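Local atomic coordinates of VP5 (Halorubrum pleomorphic virus 6, PDB entry 6QGL), a protein that probably serves as the membrane fusion protein in the envelope of a pleomorphic virus that infects haloarchaea. Residues Phe119-Leu130 with Tyr226-Glu236. Sequence-based numbering, arbitrary orientation.
Sequences FYKSWNETVREL and YMKFSEWNAVE
Trp232 drops as a knob into a hole formed by Phe119, Ser122, Trp123 and Thr126, joining helices 97-140 and 229-257, which run antiparallel in the N-terminal region of this envelope protein. The axes of the two short segments approach to 12.0 Å, and Phe119, Trp123 and Trp232 form an aromatic cluster between them. From CB, the Trp232 side chain leaves with CG anti to the carbonyl carbon (chi1 -76°), which carries the indole toward helix 97-140. Its five-membered ring receives the edge of Trp123 in an edge-to-face pair with planes at 71°: CG, CD1 and NE1 face CE3 and CZ3 of Trp123, while CD2, at 3.7 Å, and CE2 lie against CE3. Farther out, CE3 of Trp232 meets CZ of Phe119 at 3.6 Å, CZ3 rests on CB of Trp123, and CZ2 lies beside OG1 of Thr126. At the tip, OG of Ser122 lies at the indole edge, 3.3 Å from CH2; this hydroxyl donates to the carbonyl O of Phe119. NE1 of Trp123 hydrogen-bonds to Leu184 O in strand 180-189. SD of Met227 comes 3.5 Å from CD2 of Leu130, and one water donates to Thr126 O and Glu129 OE1 and accepts from Tyr226 OH. At the other end, Tyr120 OH donates to Glu236 OE1 at 2.7 Å, meeting the carboxylate on its syn side, 16° out of plane.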
ATOM      1  N   PHE A 119     -11.030   4.046  -4.959  1.00 49.28           N
ATOM      2  CA  PHE A 119     -10.680   4.779  -3.751  1.00 48.56           C
ATOM      3  C   PHE A 119     -11.864   4.845  -2.776  1.00 52.67           C
ATOM      4  O   PHE A 119     -11.702   4.467  -1.613  1.00 52.10           O
ATOM      5  CB  PHE A 119     -10.151   6.180  -4.114  1.00 50.02           C
ATOM      6  CG  PHE A 119      -9.780   7.051  -2.942  1.00 51.28           C
ATOM      7  CD1 PHE A 119      -8.649   6.776  -2.180  1.00 54.44           C
ATOM      8  CD2 PHE A 119     -10.546   8.162  -2.612  1.00 53.40           C
ATOM      9  CE1 PHE A 119      -8.312   7.578  -1.088  1.00 55.39           C
ATOM     10  CE2 PHE A 119     -10.199   8.973  -1.529  1.00 56.24           C
ATOM     11  CZ  PHE A 119      -9.081   8.678  -0.778  1.00 54.47           C
ATOM     12  N   TYR A 120     -13.055   5.275  -3.253  1.00 49.51           N
ATOM     13  CA  TYR A 120     -14.256   5.361  -2.411  1.00 49.29           C
ATOM     14  C   TYR A 120     -14.786   3.994  -1.997  1.00 52.83           C
ATOM     15  O   TYR A 120     -15.346   3.876  -0.907  1.00 52.82           O
ATOM     16  CB  TYR A 120     -15.365   6.199  -3.066  1.00 50.95           C
ATOM     17  CG  TYR A 120     -14.963   7.602  -3.459  1.00 52.75           C
ATOM     18  CD1 TYR A 120     -14.177   8.387  -2.621  1.00 54.40           C
ATOM     19  CD2 TYR A 120     -15.422   8.168  -4.645  1.00 54.11           C
ATOM     20  CE1 TYR A 120     -13.805   9.679  -2.981  1.00 55.24           C
ATOM     21  CE2 TYR A 120     -15.062   9.460  -5.012  1.00 55.11           C
ATOM     22  CZ  TYR A 120     -14.256  10.213  -4.175  1.00 62.95           C
ATOM     23  OH  TYR A 120     -13.901  11.484  -4.538  1.00 65.90           O
ATOM     24  N   LYS A 121     -14.594   2.962  -2.848  1.00 48.99           N
ATOM     25  CA  LYS A 121     -15.004   1.586  -2.553  1.00 48.92           C
ATOM     26  C   LYS A 121     -14.259   1.057  -1.328  1.00 52.41           C
ATOM     27  O   LYS A 121     -14.889   0.430  -0.477  1.00 52.39           O
ATOM     28  CB  LYS A 121     -14.786   0.659  -3.760  1.00 51.62           C
ATOM     29  CG  LYS A 121     -16.071   0.318  -4.510  1.00 57.05           C
ATOM     30  CD  LYS A 121     -15.824  -0.203  -5.926  1.00 64.97           C
ATOM     31  CE  LYS A 121     -15.355  -1.637  -6.025  1.00 77.58           C
ATOM     32  NZ  LYS A 121     -14.834  -1.943  -7.384  1.00 88.39           N
ATOM     33  N   SER A 122     -12.935   1.336  -1.222  1.00 48.70           N
ATOM     34  CA  SER A 122     -12.113   0.896  -0.089  1.00 48.60           C
ATOM     35  C   SER A 122     -12.475   1.623   1.210  1.00 52.00           C
ATOM     36  O   SER A 122     -12.390   1.012   2.279  1.00 52.13           O
ATOM     37  CB  SER A 122     -10.621   0.994  -0.400  1.00 52.96           C
ATOM     38  OG  SER A 122     -10.115   2.309  -0.251  1.00 63.54           O
ATOM     39  N   TRP A 123     -12.911   2.904   1.119  1.00 47.55           N
ATOM     40  CA  TRP A 123     -13.371   3.680   2.276  1.00 46.97           C
ATOM     41  C   TRP A 123     -14.666   3.047   2.774  1.00 51.73           C
ATOM     42  O   TRP A 123     -14.787   2.762   3.963  1.00 51.34           O
ATOM     43  CB  TRP A 123     -13.601   5.164   1.917  1.00 45.34           C
ATOM     44  CG  TRP A 123     -14.446   5.903   2.919  1.00 46.17           C
ATOM     45  CD1 TRP A 123     -15.784   6.164   2.831  1.00 49.32           C
ATOM     46  CD2 TRP A 123     -14.025   6.397   4.197  1.00 45.97           C
ATOM     47  NE1 TRP A 123     -16.216   6.809   3.965  1.00 48.77           N
ATOM     48  CE2 TRP A 123     -15.154   6.989   4.810  1.00 50.03           C
ATOM     49  CE3 TRP A 123     -12.791   6.429   4.871  1.00 47.28           C
ATOM     50  CZ2 TRP A 123     -15.091   7.586   6.074  1.00 49.53           C
ATOM     51  CZ3 TRP A 123     -12.731   7.028   6.118  1.00 48.93           C
ATOM     52  CH2 TRP A 123     -13.873   7.587   6.711  1.00 49.76           C
ATOM     53  N   ASN A 124     -15.618   2.804   1.847  1.00 48.97           N
ATOM     54  CA  ASN A 124     -16.913   2.186   2.119  1.00 49.36           C
ATOM     55  C   ASN A 124     -16.768   0.858   2.833  1.00 54.39           C
ATOM     56  O   ASN A 124     -17.490   0.624   3.801  1.00 54.68           O
ATOM     57  CB  ASN A 124     -17.718   2.025   0.830  1.00 49.91           C
ATOM     58  CG  ASN A 124     -18.313   3.322   0.315  1.00 63.23           C
ATOM     59  OD1 ASN A 124     -18.203   4.398   0.926  1.00 52.93           O
ATOM     60  ND2 ASN A 124     -18.974   3.243  -0.823  1.00 55.07           N
ATOM     61  N   GLU A 125     -15.804   0.016   2.402  1.00 51.34           N
ATOM     62  CA  GLU A 125     -15.544  -1.276   3.038  1.00 51.74           C
ATOM     63  C   GLU A 125     -14.999  -1.113   4.465  1.00 55.15           C
ATOM     64  O   GLU A 125     -15.428  -1.846   5.357  1.00 55.11           O
ATOM     65  CB  GLU A 125     -14.615  -2.148   2.175  1.00 53.71           C
ATOM     66  CG  GLU A 125     -14.571  -3.614   2.589  1.00 65.62           C
ATOM     67  CD  GLU A 125     -15.905  -4.321   2.750  1.00 85.86           C
ATOM     68  OE1 GLU A 125     -16.740  -4.250   1.818  1.00 83.16           O
ATOM     69  OE2 GLU A 125     -16.114  -4.949   3.813  1.00 76.94           O
ATOM     70  N   THR A 126     -14.082  -0.140   4.680  1.00 50.85           N
ATOM     71  CA  THR A 126     -13.485   0.151   5.993  1.00 50.22           C
ATOM     72  C   THR A 126     -14.599   0.507   6.987  1.00 54.30           C
ATOM     73  O   THR A 126     -14.670  -0.039   8.089  1.00 54.23           O
ATOM     74  CB  THR A 126     -12.462   1.312   5.866  1.00 54.87           C
ATOM     75  OG1 THR A 126     -11.502   1.010   4.851  1.00 53.28           O
ATOM     76  CG2 THR A 126     -11.753   1.624   7.180  1.00 52.72           C
ATOM     77  N   VAL A 127     -15.476   1.406   6.548  1.00 50.86           N
ATOM     78  CA  VAL A 127     -16.607   1.973   7.267  1.00 50.77           C
ATOM     79  C   VAL A 127     -17.728   0.925   7.480  1.00 54.33           C
ATOM     80  O   VAL A 127     -18.327   0.911   8.556  1.00 54.06           O
ATOM     81  CB  VAL A 127     -17.023   3.259   6.509  1.00 54.88           C
ATOM     82  CG1 VAL A 127     -18.251   3.920   7.101  1.00 55.24           C
ATOM     83  CG2 VAL A 127     -15.869   4.242   6.507  1.00 54.55           C
ATOM     84  N   ARG A 128     -17.958   0.016   6.503  1.00 50.85           N
ATOM     85  CA  ARG A 128     -18.938  -1.077   6.626  1.00 51.13           C
ATOM     86  C   ARG A 128     -18.448  -2.113   7.620  1.00 54.18           C
ATOM     87  O   ARG A 128     -19.260  -2.682   8.348  1.00 54.61           O
ATOM     88  CB  ARG A 128     -19.183  -1.781   5.282  1.00 51.96           C
ATOM     89  CG  ARG A 128     -20.260  -1.140   4.443  1.00 61.24           C
ATOM     90  CD  ARG A 128     -20.864  -2.078   3.400  1.00 70.64           C
ATOM     91  NE  ARG A 128     -19.960  -2.486   2.312  1.00 77.43           N
ATOM     92  CZ  ARG A 128     -19.713  -1.766   1.223  1.00 85.92           C
ATOM     93  NH1 ARG A 128     -18.861  -2.207   0.310  1.00 73.06           N
ATOM     94  NH2 ARG A 128     -20.283  -0.582   1.061  1.00 68.88           N
ATOM     95  N   GLU A 129     -17.121  -2.376   7.622  1.00 49.59           N
ATOM     96  CA  GLU A 129     -16.465  -3.323   8.521  1.00 49.54           C
ATOM     97  C   GLU A 129     -16.607  -2.843   9.956  1.00 53.38           C
ATOM     98  O   GLU A 129     -16.995  -3.639  10.806  1.00 53.67           O
ATOM     99  CB  GLU A 129     -14.986  -3.503   8.147  1.00 50.77           C
ATOM    100  CG  GLU A 129     -14.241  -4.536   8.973  1.00 58.34           C
ATOM    101  CD  GLU A 129     -12.773  -4.653   8.621  1.00 72.47           C
ATOM    102  OE1 GLU A 129     -12.048  -3.639   8.752  1.00 65.70           O
ATOM    103  OE2 GLU A 129     -12.347  -5.757   8.213  1.00 62.50           O
ATOM    104  N   LEU A 130     -16.336  -1.542  10.219  1.00 49.49           N
ATOM    105  CA  LEU A 130     -16.479  -0.963  11.557  1.00 49.47           C
ATOM    106  C   LEU A 130     -17.894  -1.183  12.085  1.00 54.75           C
ATOM    107  O   LEU A 130     -18.040  -1.598  13.232  1.00 55.10           O
ATOM    108  CB  LEU A 130     -16.088   0.529  11.600  1.00 49.18           C
ATOM    109  CG  LEU A 130     -16.247   1.256  12.955  1.00 54.01           C
ATOM    110  CD1 LEU A 130     -15.434   0.590  14.063  1.00 54.46           C
ATOM    111  CD2 LEU A 130     -15.869   2.703  12.843  1.00 56.23           C
ATOM    112  N   TYR A 226      -6.900   4.686  13.067  1.00 54.56           N
ATOM    113  CA  TYR A 226      -7.224   4.455  11.659  1.00 52.82           C
ATOM    114  C   TYR A 226      -8.441   5.283  11.259  1.00 55.66           C
ATOM    115  O   TYR A 226      -8.955   6.020  12.102  1.00 55.73           O
ATOM    116  CB  TYR A 226      -7.339   2.944  11.328  1.00 53.36           C
ATOM    117  CG  TYR A 226      -8.676   2.286  11.603  1.00 54.08           C
ATOM    118  CD1 TYR A 226      -9.201   2.228  12.892  1.00 56.07           C
ATOM    119  CD2 TYR A 226      -9.366   1.623  10.589  1.00 53.99           C
ATOM    120  CE1 TYR A 226     -10.417   1.596  13.153  1.00 55.86           C
ATOM    121  CE2 TYR A 226     -10.575   0.977  10.841  1.00 54.47           C
ATOM    122  CZ  TYR A 226     -11.096   0.965  12.124  1.00 61.20           C
ATOM    123  OH  TYR A 226     -12.289   0.327  12.370  1.00 61.23           O
ATOM    124  N   MET A 227      -8.861   5.221   9.967  1.00 51.37           N
ATOM    125  CA  MET A 227      -9.962   6.011   9.392  1.00 50.35           C
ATOM    126  C   MET A 227      -9.641   7.505   9.506  1.00 54.76           C
ATOM    127  O   MET A 227     -10.555   8.320   9.647  1.00 54.73           O
ATOM    128  CB  MET A 227     -11.287   5.733  10.117  1.00 52.61           C
ATOM    129  CG  MET A 227     -11.973   4.474   9.715  1.00 55.33           C
ATOM    130  SD  MET A 227     -13.326   4.180  10.879  1.00 59.02           S
ATOM    131  CE  MET A 227     -14.504   5.431  10.353  1.00 55.52           C
ATOM    132  N   LYS A 228      -8.342   7.855   9.491  1.00 51.69           N
ATOM    133  CA  LYS A 228      -7.856   9.222   9.637  1.00 52.15           C
ATOM    134  C   LYS A 228      -8.300  10.087   8.474  1.00 55.57           C
ATOM    135  O   LYS A 228      -7.965   9.789   7.324  1.00 54.71           O
ATOM    136  CB  LYS A 228      -6.324   9.236   9.753  1.00 55.47           C
ATOM    137  CG  LYS A 228      -5.789   8.953  11.149  1.00 63.54           C
ATOM    138  CD  LYS A 228      -4.324   8.608  11.100  1.00 72.95           C
ATOM    139  CE  LYS A 228      -3.586   8.967  12.357  1.00 86.57           C
ATOM    140  NZ  LYS A 228      -2.153   8.585  12.264  1.00 98.15           N
ATOM    141  N   PHE A 229      -9.074  11.149   8.769  1.00 52.38           N
ATOM    142  CA  PHE A 229      -9.530  12.075   7.735  1.00 51.85           C
ATOM    143  C   PHE A 229      -8.336  12.731   7.049  1.00 55.83           C
ATOM    144  O   PHE A 229      -8.349  12.856   5.834  1.00 54.92           O
ATOM    145  CB  PHE A 229     -10.488  13.137   8.297  1.00 54.35           C
ATOM    146  CG  PHE A 229     -10.814  14.238   7.312  1.00 56.07           C
ATOM    147  CD1 PHE A 229     -11.761  14.042   6.313  1.00 58.23           C
ATOM    148  CD2 PHE A 229     -10.148  15.458   7.363  1.00 59.41           C
ATOM    149  CE1 PHE A 229     -12.048  15.051   5.394  1.00 59.50           C
ATOM    150  CE2 PHE A 229     -10.436  16.469   6.442  1.00 62.44           C
ATOM    151  CZ  PHE A 229     -11.400  16.266   5.476  1.00 59.65           C
ATOM    152  N   SER A 230      -7.309  13.134   7.822  1.00 53.39           N
ATOM    153  CA  SER A 230      -6.094  13.758   7.299  1.00 54.03           C
ATOM    154  C   SER A 230      -5.387  12.865   6.266  1.00 57.74           C
ATOM    155  O   SER A 230      -4.889  13.383   5.270  1.00 57.04           O
ATOM    156  CB  SER A 230      -5.147  14.132   8.435  1.00 58.68           C
ATOM    157  OG  SER A 230      -4.566  12.989   9.041  1.00 66.49           O
ATOM    158  N   GLU A 231      -5.378  11.530   6.490  1.00 54.45           N
ATOM    159  CA  GLU A 231      -4.763  10.560   5.581  1.00 53.93           C
ATOM    160  C   GLU A 231      -5.605  10.365   4.309  1.00 57.44           C
ATOM    161  O   GLU A 231      -5.073  10.461   3.197  1.00 57.27           O
ATOM    162  CB  GLU A 231      -4.505   9.217   6.299  1.00 55.28           C
ATOM    163  CG  GLU A 231      -3.279   9.229   7.204  1.00 66.47           C
ATOM    164  CD  GLU A 231      -2.924   7.958   7.962  1.00 87.06           C
ATOM    165  OE1 GLU A 231      -1.805   7.911   8.524  1.00 81.93           O
ATOM    166  OE2 GLU A 231      -3.757   7.025   8.029  1.00 80.67           O
ATOM    167  N   TRP A 232      -6.919  10.112   4.478  1.00 53.65           N
ATOM    168  CA  TRP A 232      -7.867   9.895   3.382  1.00 52.73           C
ATOM    169  C   TRP A 232      -8.101  11.138   2.524  1.00 56.58           C
ATOM    170  O   TRP A 232      -8.184  11.023   1.301  1.00 55.96           O
ATOM    171  CB  TRP A 232      -9.195   9.342   3.919  1.00 51.03           C
ATOM    172  CG  TRP A 232      -9.121   7.893   4.293  1.00 51.80           C
ATOM    173  CD1 TRP A 232      -8.757   7.374   5.500  1.00 55.10           C
ATOM    174  CD2 TRP A 232      -9.383   6.775   3.438  1.00 51.18           C
ATOM    175  NE1 TRP A 232      -8.794   6.000   5.457  1.00 54.36           N
ATOM    176  CE2 TRP A 232      -9.181   5.604   4.205  1.00 55.42           C
ATOM    177  CE3 TRP A 232      -9.794   6.648   2.101  1.00 52.24           C
ATOM    178  CZ2 TRP A 232      -9.366   4.320   3.678  1.00 54.63           C
ATOM    179  CZ3 TRP A 232      -9.962   5.377   1.575  1.00 53.68           C
ATOM    180  CH2 TRP A 232      -9.753   4.231   2.361  1.00 54.58           C
ATOM    181  N   ASN A 233      -8.202  12.319   3.162  1.00 53.44           N
ATOM    182  CA  ASN A 233      -8.409  13.596   2.476  1.00 53.33           C
ATOM    183  C   ASN A 233      -7.183  14.029   1.688  1.00 56.97           C
ATOM    184  O   ASN A 233      -7.337  14.694   0.664  1.00 56.65           O
ATOM    185  CB  ASN A 233      -8.840  14.691   3.450  1.00 54.18           C
ATOM    186  CG  ASN A 233      -9.245  15.986   2.792  1.00 74.01           C
ATOM    187  OD1 ASN A 233      -8.606  17.028   2.982  1.00 69.29           O
ATOM    188  ND2 ASN A 233     -10.313  15.950   2.007  1.00 65.09           N
ATOM    189  N   ALA A 234      -5.973  13.653   2.157  1.00 53.73           N
ATOM    190  CA  ALA A 234      -4.709  13.966   1.487  1.00 53.99           C
ATOM    191  C   ALA A 234      -4.705  13.373   0.078  1.00 57.29           C
ATOM    192  O   ALA A 234      -4.407  14.085  -0.880  1.00 57.10           O
ATOM    193  CB  ALA A 234      -3.535  13.430   2.292  1.00 55.52           C
ATOM    194  N   VAL A 235      -5.110  12.094  -0.045  1.00 53.33           N
ATOM    195  CA  VAL A 235      -5.200  11.373  -1.319  1.00 52.69           C
ATOM    196  C   VAL A 235      -6.321  11.986  -2.172  1.00 56.40           C
ATOM    197  O   VAL A 235      -6.138  12.165  -3.378  1.00 56.00           O
ATOM    198  CB  VAL A 235      -5.382   9.839  -1.116  1.00 56.25           C
ATOM    199  CG1 VAL A 235      -5.278   9.089  -2.445  1.00 55.90           C
ATOM    200  CG2 VAL A 235      -4.370   9.287  -0.116  1.00 56.78           C
ATOM    201  N   GLU A 236      -7.456  12.336  -1.532  1.00 53.01           N
ATOM    202  CA  GLU A 236      -8.612  12.954  -2.183  1.00 52.74           C
ATOM    203  C   GLU A 236      -8.241  14.281  -2.852  1.00 58.01           C
ATOM    204  O   GLU A 236      -8.491  14.440  -4.049  1.00 57.49           O
ATOM    205  CB  GLU A 236      -9.766  13.138  -1.177  1.00 54.02           C
ATOM    206  CG  GLU A 236     -10.899  14.043  -1.644  1.00 62.72           C
ATOM    207  CD  GLU A 236     -11.745  13.577  -2.817  1.00 76.90           C
ATOM    208  OE1 GLU A 236     -11.856  12.349  -3.030  1.00 64.62           O
ATOM    209  OE2 GLU A 236     -12.322  14.447  -3.509  1.00 70.53           O
TER
HETATM  210  O   HOH W   1     -12.719  -1.233   9.828  1.00 55.32           O